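Local coordinates for Myo-inositol-1-phosphate synthase-related protein (Thermotoga maritima MSB8, PDB 3CIN) that belongs to the myo-inositol-1-phosphate synthase family and binds nicotinamide-adenine-dinucleotide on a Rossmann-type domain, with a magnesium ion bound in the same chain, at residues C143-F148 against L258-D263; V149-K154 against K166-A171. One frame throughout, in Å; residues are numbered along the deposited sequence.

Contact 1 of 2, residues C143-F148 against L258-D263; sequences CTTEAF and LALTDD. With NAD (nicotinamide-adenine-dinucleotide), chain F.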
loop_
_atom_site.group_PDB
_atom_site.type_symbol
_atom_site.label_atom_id
_atom_site.label_comp_id
_atom_site.label_asym_id
_atom_site.label_seq_id
_atom_site.Cartn_x
_atom_site.Cartn_y
_atom_site.Cartn_z
ATOM N N CYS A 143 25.651 20.229 -2.769
ATOM C CA CYS A 143 25.097 21.479 -2.263
ATOM C C CYS A 143 23.559 21.488 -2.287
ATOM O O CYS A 143 22.954 20.723 -3.008
ATOM C CB CYS A 143 25.599 22.697 -3.058
ATOM S SG CYS A 143 27.347 22.986 -2.822
ATOM N N THR A 144 22.963 22.375 -1.482
ATOM C CA THR A 144 21.537 22.643 -1.400
ATOM C C THR A 144 20.937 22.826 -2.795
ATOM O O THR A 144 21.519 23.439 -3.666
ATOM C CB THR A 144 21.303 23.924 -0.564
ATOM O OG1 THR A 144 21.771 23.716 0.786
ATOM C CG2 THR A 144 19.844 24.388 -0.531
ATOM N N THR A 145 19.766 22.233 -3.013
ATOM C CA THR A 145 19.022 22.436 -4.265
ATOM C C THR A 145 18.796 23.914 -4.594
ATOM O O THR A 145 18.515 24.714 -3.713
ATOM C CB THR A 145 17.630 21.724 -4.147
ATOM O OG1 THR A 145 17.789 20.377 -3.686
ATOM C CG2 THR A 145 16.905 21.687 -5.436
ATOM N N GLU A 146 18.836 24.253 -5.905
ATOM C CA GLU A 146 18.958 25.617 -6.427
ATOM C C GLU A 146 17.894 25.939 -7.451
ATOM O O GLU A 146 17.481 25.060 -8.216
ATOM C CB GLU A 146 20.269 25.850 -7.163
ATOM C CG GLU A 146 21.498 25.503 -6.350
ATOM C CD GLU A 146 22.748 25.382 -7.168
ATOM O OE1 GLU A 146 22.661 25.205 -8.396
ATOM O OE2 GLU A 146 23.823 25.421 -6.551
ATOM N N ALA A 147 17.398 27.174 -7.399
ATOM C CA ALA A 147 16.524 27.687 -8.471
ATOM C C ALA A 147 17.463 28.160 -9.605
ATOM O O ALA A 147 17.977 29.270 -9.555
ATOM C CB ALA A 147 15.691 28.834 -7.962
ATOM N N PHE A 148 17.696 27.320 -10.612
ATOM C CA PHE A 148 18.702 27.588 -11.652
ATOM C C PHE A 148 17.992 27.810 -12.972
ATOM O O PHE A 148 16.817 27.410 -13.150
ATOM C CB PHE A 148 19.675 26.426 -11.792
ATOM C CG PHE A 148 19.045 25.172 -12.360
ATOM C CD1 PHE A 148 18.300 24.344 -11.565
ATOM C CD2 PHE A 148 19.141 24.865 -13.722
ATOM C CE1 PHE A 148 17.651 23.237 -12.094
ATOM C CE2 PHE A 148 18.510 23.762 -14.240
ATOM C CZ PHE A 148 17.789 22.951 -13.452
ATOM N N LEU A 258 12.971 22.454 1.899
ATOM C CA LEU A 258 12.428 23.787 2.035
ATOM C C LEU A 258 13.308 24.862 1.357
ATOM O O LEU A 258 13.035 26.058 1.484
ATOM C CB LEU A 258 12.317 24.129 3.501
ATOM C CG LEU A 258 11.435 23.206 4.339
ATOM C CD1 LEU A 258 11.680 23.461 5.827
ATOM C CD2 LEU A 258 9.986 23.365 3.935
ATOM N N ALA A 259 14.322 24.431 0.624
ATOM C CA ALA A 259 15.323 25.343 0.064
ATOM C C ALA A 259 14.765 26.363 -0.926
ATOM O O ALA A 259 15.228 27.499 -0.935
ATOM C CB ALA A 259 16.507 24.550 -0.553
ATOM N N LEU A 260 13.733 26.001 -1.685
ATOM C CA LEU A 260 13.282 26.820 -2.787
ATOM C C LEU A 260 11.937 27.473 -2.382
ATOM O O LEU A 260 11.073 26.826 -1.774
ATOM C CB LEU A 260 13.064 25.974 -4.082
ATOM C CG LEU A 260 14.269 25.322 -4.772
ATOM C CD1 LEU A 260 13.998 25.009 -6.286
ATOM C CD2 LEU A 260 15.453 26.145 -4.615
ATOM N N THR A 261 11.783 28.744 -2.712
ATOM C CA THR A 261 10.495 29.400 -2.574
ATOM C C THR A 261 9.547 28.869 -3.648
ATOM O O THR A 261 9.977 28.193 -4.567
ATOM C CB THR A 261 10.634 30.892 -2.736
ATOM O OG1 THR A 261 11.329 31.154 -3.962
ATOM C CG2 THR A 261 11.433 31.493 -1.564
ATOM N N ASP A 262 8.256 29.159 -3.531
ATOM C CA ASP A 262 7.334 28.859 -4.629
ATOM C C ASP A 262 7.793 29.547 -5.934
ATOM O O ASP A 262 7.766 28.938 -7.005
ATOM C CB ASP A 262 5.882 29.245 -4.258
ATOM C CG ASP A 262 5.140 28.107 -3.525
ATOM O OD1 ASP A 262 5.792 27.114 -3.097
ATOM O OD2 ASP A 262 3.896 28.190 -3.390
ATOM N N ASP A 263 8.266 30.783 -5.824
ATOM C CA ASP A 263 8.811 31.510 -6.970
ATOM C C ASP A 263 10.036 30.813 -7.606
ATOM O O ASP A 263 10.100 30.644 -8.831
ATOM C CB ASP A 263 9.182 32.946 -6.560
ATOM C CG ASP A 263 7.972 33.922 -6.577
ATOM O OD1 ASP A 263 6.794 33.484 -6.662
ATOM O OD2 ASP A 263 8.216 35.148 -6.507
HETATM P PA NAD F . 21.689 19.046 3.059
HETATM O O1A NAD F . 21.721 18.136 4.257
HETATM O O2A NAD F . 20.942 20.313 3.340
HETATM O O5B NAD F . 23.185 19.430 2.782
HETATM C C5B NAD F . 23.511 20.487 1.882
HETATM C C4B NAD F . 24.806 21.111 2.372
HETATM O O4B NAD F . 25.286 22.006 1.383
HETATM C C3B NAD F . 24.687 21.904 3.668
HETATM O O3B NAD F . 25.762 21.618 4.546
HETATM C C2B NAD F . 24.753 23.354 3.205
HETATM O O2B NAD F . 25.126 24.230 4.234
HETATM C C1B NAD F . 25.713 23.224 2.044
HETATM N N9A NAD F . 25.663 24.308 1.060
HETATM C C8A NAD F . 24.494 24.920 0.617
HETATM N N7A NAD F . 24.862 25.775 -0.398
HETATM C C5A NAD F . 26.224 25.693 -0.549
HETATM C C6A NAD F . 27.128 26.397 -1.350
HETATM N N6A NAD F . 26.729 27.320 -2.281
HETATM N N1A NAD F . 28.456 26.026 -1.276
HETATM C C2A NAD F . 28.866 25.055 -0.381
HETATM N N3A NAD F . 27.998 24.409 0.474
HETATM C C4A NAD F . 26.698 24.754 0.370
HETATM O O3 NAD F . 21.115 18.298 1.797
HETATM P PN NAD F . 21.382 16.792 1.412
HETATM O O1N NAD F . 20.187 15.997 1.819
HETATM O O2N NAD F . 22.777 16.395 1.765
HETATM O O5D NAD F . 21.274 16.870 -0.175
HETATM C C5D NAD F . 22.319 17.440 -0.930
HETATM C C4D NAD F . 21.906 17.645 -2.383
HETATM O O4D NAD F . 21.745 16.387 -2.980
HETATM C C3D NAD F . 20.620 18.426 -2.607
HETATM O O3D NAD F . 20.754 19.265 -3.784
HETATM C C2D NAD F . 19.639 17.312 -2.935
HETATM O O2D NAD F . 18.573 17.764 -3.775
HETATM C C1D NAD F . 20.545 16.379 -3.707
HETATM N N1N NAD F . 20.027 15.015 -3.782
HETATM C C2N NAD F . 19.820 14.320 -2.660
HETATM C C3N NAD F . 19.348 12.993 -2.847
HETATM C C7N NAD F . 19.350 12.119 -1.677
HETATM O O7N NAD F . 19.699 12.704 -0.491
HETATM N N7N NAD F . 19.030 10.822 -1.806
HETATM C C4N NAD F . 19.099 12.458 -4.095
HETATM C C5N NAD F . 19.309 13.202 -5.219
HETATM C C6N NAD F . 19.804 14.501 -5.033
#
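Ala259 and Leu260 pack on Thr144, Thr145 and Ala147 in an apolar loop-to-loop contact beside the bound NAD, joining the loop after strand 138-141 to the residues that lead into helix 262-272. No hydrogen bond crosses between the two segments, so the evidence is packing alone. The Thr144 methyl meets the Ala259 methyl at a tight CG2 to CB distance of 3.3 Å. The first torsion of Thr144 (chi1 -63°) sends CG2 anti to the backbone N, toward Ala259, and leaves OG1 on the NAD side, 3.0 Å from NAD C8A. Leu260 lays its CD2 branch against the backbone, 3.5 Å from both Thr145 O and Ala147 N, while Ala147 CB stands farther from that methyl. The same loop also binds NAD: NAD O3D donates to Cys143 O at 2.8 Å, and NAD O2D donates to Thr145 OG1 at 2.7 Å. Thr145 OG1 is also hydrogen-bonded to Asp256, which ties this ribose contact to the chain just ahead of Ala259. Glu146 points its CB away from 258-263, and its carboxylate is hydrogen-bonded to Thr197 and Thr172. Thr261 caps Gly264 N at the start of helix 262-272, whose Lys265 and Ser268 touch Leu260 and Ala147, while Tyr175 of helix 171-186 lies against Cys143.

Contact 2 of 2, residues V149-K154 against K166-A171; sequences VPFGNK and KERLTA
Arg168 reaches from the loop before helix 171-186 to the backbone of Val149 and Pro150 and to the ring of Phe151. From CB the chain sets out with CG anti to the backbone N (chi1 179°), which puts CG 4.0 Å from Phe151 CE1; the bend at chi2 (61°) then turns CD, and with it NE and the guanidinium, along the ring. NE passes the same ring atom at 3.7 Å, and CZ settles over the ring face, 3.5 Å from CE1. The guanidinium lies nearly flat on the ring, with planes 11° apart and centres 4.0 Å apart, a stacked cation-pi arrangement offset toward the rim. At the tip, both terminal nitrogens grip a single acceptor end-on: NH1 donates to Val149 O at 2.9 Å with the straighter geometry, and NH2 reaches Val149 O at 3.3 Å. Both come from the same face of the carbonyl plane, NH2 well above it and NH1 tilted from it, yet Val149 O stays in the guanidinium plane. NH2 adds a weak bond to Pro150 O, so backbone oxygens at the guanidinium edge and the ring on its face together restrict its rotation. Val149 CG1 also packs on NH2.

A water accepts from Val149 N and donates to Arg168 O, bridging the two backbones. On the ring edge, Leu169 CD2 meets Phe151 CZ at 3.6 Å. Phe151 is further packed by Leu157 and Ala160 of helix 154-162 and by Ala204 of helix 203-211, and Gln173 NE2 gives Val149 O another donor. The arrangement is an end-on, two-nitrogen grip on one loop carbonyl combined with an arginine-aromatic (cation-pi) stack, here joining the loops at the two ends of helix 154-162 in the Rossmann-type domain.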
loop_
_atom_site.group_PDB
_atom_site.type_symbol
_atom_site.label_atom_id
_atom_site.label_comp_id
_atom_site.label_asym_id
_atom_site.label_seq_id
_atom_site.Cartn_x
_atom_site.Cartn_y
_atom_site.Cartn_z
ATOM N N VAL A 149 18.721 28.426 -13.886
ATOM C CA VAL A 149 18.331 28.507 -15.285
ATOM C C VAL A 149 19.591 28.205 -16.106
ATOM O O VAL A 149 20.601 28.868 -15.930
ATOM C CB VAL A 149 17.853 29.923 -15.640
ATOM C CG1 VAL A 149 17.677 30.082 -17.179
ATOM C CG2 VAL A 149 16.573 30.273 -14.851
ATOM N N PRO A 150 19.548 27.190 -16.958
ATOM C CA PRO A 150 20.739 26.890 -17.746
ATOM C C PRO A 150 21.066 27.971 -18.788
ATOM O O PRO A 150 20.241 28.850 -19.140
ATOM C CB PRO A 150 20.376 25.562 -18.459
ATOM C CG PRO A 150 18.943 25.659 -18.654
ATOM C CD PRO A 150 18.409 26.351 -17.349
ATOM N N PHE A 151 22.305 27.881 -19.281
ATOM C CA PHE A 151 22.841 28.810 -20.277
ATOM C C PHE A 151 22.642 28.355 -21.718
ATOM O O PHE A 151 22.249 29.134 -22.565
ATOM C CB PHE A 151 24.313 29.124 -20.017
ATOM C CG PHE A 151 24.520 29.911 -18.774
ATOM C CD1 PHE A 151 24.349 31.264 -18.774
ATOM C CD2 PHE A 151 24.726 29.282 -17.580
ATOM C CE1 PHE A 151 24.488 31.989 -17.617
ATOM C CE2 PHE A 151 24.899 30.021 -16.438
ATOM C CZ PHE A 151 24.756 31.362 -16.455
ATOM N N GLY A 152 22.979 27.117 -22.020
ATOM C CA GLY A 152 22.873 26.629 -23.378
ATOM C C GLY A 152 24.056 27.010 -24.256
ATOM O O GLY A 152 24.594 26.160 -24.966
ATOM N N ASN A 153 24.435 28.294 -24.228
ATOM C CA ASN A 153 25.580 28.803 -24.950
ATOM C C ASN A 153 26.649 29.157 -23.947
ATOM O O ASN A 153 26.400 29.912 -23.023
ATOM C CB ASN A 153 25.226 30.066 -25.728
ATOM C CG ASN A 153 24.374 29.762 -26.919
ATOM O OD1 ASN A 153 24.637 28.774 -27.610
ATOM N ND2 ASN A 153 23.296 30.535 -27.124
ATOM N N LYS A 154 27.844 28.624 -24.161
ATOM C CA LYS A 154 28.988 28.918 -23.312
ATOM C C LYS A 154 29.246 30.429 -23.162
ATOM O O LYS A 154 29.584 30.886 -22.068
ATOM C CB LYS A 154 30.236 28.279 -23.926
ATOM C CG LYS A 154 31.422 28.426 -23.044
ATOM C CD LYS A 154 32.474 27.420 -23.383
ATOM C CE LYS A 154 32.916 27.481 -24.803
ATOM N NZ LYS A 154 33.894 28.571 -24.984
ATOM N N LYS A 166 25.702 37.993 -10.232
ATOM C CA LYS A 166 25.311 37.122 -9.145
ATOM C C LYS A 166 23.849 36.726 -9.222
ATOM O O LYS A 166 23.526 35.562 -8.949
ATOM C CB LYS A 166 25.597 37.794 -7.803
ATOM C CG LYS A 166 27.042 37.945 -7.494
ATOM C CD LYS A 166 27.181 38.698 -6.151
ATOM C CE LYS A 166 28.449 39.448 -6.017
ATOM N NZ LYS A 166 28.638 39.928 -4.599
ATOM N N GLU A 167 22.972 37.640 -9.630
ATOM C CA GLU A 167 21.548 37.326 -9.739
ATOM C C GLU A 167 21.273 36.252 -10.784
ATOM O O GLU A 167 20.248 35.557 -10.707
ATOM C CB GLU A 167 20.727 38.577 -10.102
ATOM N N ARG A 168 22.180 36.100 -11.755
ATOM C CA ARG A 168 21.986 35.108 -12.854
ATOM C C ARG A 168 22.449 33.676 -12.517
ATOM O O ARG A 168 21.949 32.710 -13.069
ATOM C CB ARG A 168 22.763 35.603 -14.085
ATOM C CG ARG A 168 22.700 34.707 -15.319
ATOM C CD ARG A 168 21.304 34.525 -15.846
ATOM N NE ARG A 168 21.169 33.558 -16.937
ATOM C CZ ARG A 168 21.073 32.243 -16.784
ATOM N NH1 ARG A 168 21.131 31.679 -15.576
ATOM N NH2 ARG A 168 20.918 31.478 -17.849
ATOM N N LEU A 169 23.443 33.563 -11.644
ATOM C CA LEU A 169 24.172 32.332 -11.432
ATOM C C LEU A 169 23.758 31.618 -10.153
ATOM O O LEU A 169 23.290 32.255 -9.206
ATOM C CB LEU A 169 25.643 32.649 -11.341
ATOM C CG LEU A 169 26.329 32.899 -12.689
ATOM C CD1 LEU A 169 27.589 33.716 -12.494
ATOM C CD2 LEU A 169 26.638 31.574 -13.379
ATOM N N THR A 170 23.913 30.307 -10.140
ATOM C CA THR A 170 23.838 29.553 -8.900
ATOM C C THR A 170 25.239 29.092 -8.484
ATOM O O THR A 170 26.194 29.081 -9.269
ATOM C CB THR A 170 22.955 28.321 -9.038
ATOM O OG1 THR A 170 23.591 27.355 -9.881
ATOM C CG2 THR A 170 21.558 28.739 -9.548
ATOM N N ALA A 171 25.338 28.623 -7.249
ATOM C CA ALA A 171 26.636 28.171 -6.730
ATOM C C ALA A 171 27.197 27.022 -7.549
ATOM O O ALA A 171 28.375 27.005 -7.864
ATOM C CB ALA A 171 26.528 27.775 -5.250
HETATM O O HOH W 1 21.041 29.975 -12.858
#

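In the fold
After strand 138-141 the chain runs through residues 143-148 beside NAD and straight on into 149-154, so the first segments of the two contacts are consecutive. Contact 2 closes first: helix 154-162 follows, and 166-171 returns to 149-154 before helix 171-186 begins. Contact 1 closes much later, after strands 189-193 and 214-217 and the long strand 242-252, when 258-263 comes back to 143-148. The short loop therefore lies wholly within the long one. The contacts also touch directly, through a probable hydrogen bond between Glu146 OE1 and Thr170 OG1. Together they tie the Rossmann-type sheet's loop to helices 154-162, 171-186 and 262-272.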